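Local coordinates for alpha-glucosidase ([Eubacterium] rectale, PDB 6PNR), which is a GH31-family sulfoquinovosidase that probably hydrolyses alpha-glycosides of the sulfonated sugar sulfoquinovose, at residues Cys213-Thr216 with Tyr217-Leu221. Numbering follows the deposited sequence.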
loop_
_atom_site.group_PDB
_atom_site.type_symbol
_atom_site.label_atom_id
_atom_site.label_comp_id
_atom_site.label_asym_id
_atom_site.label_seq_id
_atom_site.Cartn_x
_atom_site.Cartn_y
_atom_site.Cartn_z
ATOM N N CYS A 213 -4.630 -7.412 36.431
ATOM C CA CYS A 213 -3.528 -6.541 36.830
ATOM C C CYS A 213 -2.593 -7.249 37.807
ATOM O O CYS A 213 -2.870 -8.337 38.309
ATOM C CB CYS A 213 -4.055 -5.226 37.436
ATOM S SG CYS A 213 -4.809 -5.370 39.119
ATOM N N ALA A 214 -1.451 -6.619 38.062
ATOM C CA ALA A 214 -0.480 -7.188 38.981
ATOM C C ALA A 214 0.524 -6.111 39.361
ATOM O O ALA A 214 0.702 -5.119 38.647
ATOM C CB ALA A 214 0.235 -8.411 38.385
ATOM N N ASP A 215 1.183 -6.336 40.500
ATOM C CA ASP A 215 2.111 -5.368 41.076
ATOM C C ASP A 215 3.423 -5.283 40.297
ATOM O O ASP A 215 4.074 -4.230 40.292
ATOM C CB ASP A 215 2.378 -5.756 42.535
ATOM C CG ASP A 215 3.327 -4.805 43.237
ATOM O OD1 ASP A 215 3.303 -3.595 42.921
ATOM O OD2 ASP A 215 4.103 -5.273 44.105
ATOM N N THR A 216 3.845 -6.381 39.664
ATOM C CA THR A 216 5.108 -6.447 38.937
ATOM C C THR A 216 4.898 -7.189 37.619
ATOM O O THR A 216 3.941 -7.954 37.459
ATOM C CB THR A 216 6.195 -7.162 39.753
ATOM O OG1 THR A 216 5.824 -8.534 39.938
ATOM C CG2 THR A 216 6.384 -6.506 41.121
ATOM N N TYR A 217 5.817 -6.973 36.672
ATOM C CA TYR A 217 5.714 -7.699 35.406
ATOM C C TYR A 217 5.933 -9.191 35.606
ATOM O O TYR A 217 5.330 -9.999 34.891
ATOM C CB TYR A 217 6.701 -7.136 34.375
ATOM C CG TYR A 217 6.262 -5.793 33.891
ATOM C CD1 TYR A 217 5.140 -5.670 33.077
ATOM C CD2 TYR A 217 6.928 -4.638 34.286
ATOM C CE1 TYR A 217 4.695 -4.444 32.658
ATOM C CE2 TYR A 217 6.492 -3.401 33.865
ATOM C CZ TYR A 217 5.374 -3.312 33.055
ATOM O OH TYR A 217 4.924 -2.087 32.630
ATOM N N LEU A 218 6.792 -9.573 36.555
ATOM C CA LEU A 218 6.960 -10.986 36.878
ATOM C C LEU A 218 5.642 -11.598 37.323
ATOM O O LEU A 218 5.277 -12.687 36.877
ATOM C CB LEU A 218 8.025 -11.162 37.960
ATOM C CG LEU A 218 9.463 -10.866 37.548
ATOM C CD1 LEU A 218 10.362 -10.775 38.773
ATOM C CD2 LEU A 218 9.970 -11.933 36.595
ATOM N N LYS A 219 4.903 -10.905 38.197
ATOM C CA LYS A 219 3.612 -11.435 38.638
ATOM C C LYS A 219 2.566 -11.363 37.540
ATOM O O LYS A 219 1.685 -12.226 37.459
ATOM C CB LYS A 219 3.120 -10.689 39.888
ATOM C CG LYS A 219 3.899 -11.036 41.167
ATOM C CD LYS A 219 3.400 -10.227 42.367
ATOM C CE LYS A 219 4.359 -10.314 43.549
ATOM N NZ LYS A 219 3.989 -9.343 44.621
ATOM N N LEU A 220 2.630 -10.342 36.689
ATOM C CA LEU A 220 1.740 -10.321 35.536
ATOM C C LEU A 220 1.943 -11.555 34.657
ATOM O O LEU A 220 0.970 -12.161 34.195
ATOM C CB LEU A 220 1.959 -9.047 34.730
ATOM C CG LEU A 220 0.793 -8.704 33.817
ATOM C CD1 LEU A 220 -0.447 -8.410 34.635
ATOM C CD2 LEU A 220 1.170 -7.513 32.984
ATOM N N LEU A 221 3.199 -11.949 34.419
ATOM C CA LEU A 221 3.439 -13.141 33.611
ATOM C C LEU A 221 2.955 -14.400 34.321
ATOM O O LEU A 221 2.492 -15.341 33.666
ATOM C CB LEU A 221 4.923 -13.256 33.258
ATOM C CG LEU A 221 5.328 -12.732 31.868
ATOM C CD1 LEU A 221 4.639 -13.555 30.783
ATOM C CD2 LEU A 221 4.995 -11.265 31.721
#
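T216 is the N-cap of the helix that begins at Y217, and its OG1 accepts a hydrogen bond from K219 N at 3.1 Å (N-H...O 160°). With chi1 at 65°, OG1 is flanked by its own backbone N and C and faces the first turn; threonine suits the place because its short hydroxyl can fold back to an amide of that turn, where the helix has yet to supply its regular i-4 carbonyl partners. A valine here would probably leave K219 N without this side-chain acceptor and the first turn less firmly capped. The backbone adds the first helical bond, L220 N to T216 O at 2.8 Å. K219 can be followed outward: CB lies 3.5 Å from T216 OG1, CG comes to 3.4 Å from the same oxygen, CD is still beside it, and the extended chain carries NZ to 4.1 Å from D215 OD2, opposite charges that stop short of a salt bridge. A214, small enough to fit against the turn, sets CB 3.5 Å from L220 N and 3.8 Å from L220 CD1. E581 accepts from Y217 N, and the turn links strand 208-213 of the large antiparallel sheet to helix 217-228, whose Y217 and L220 pack on V173 of strand 168-174.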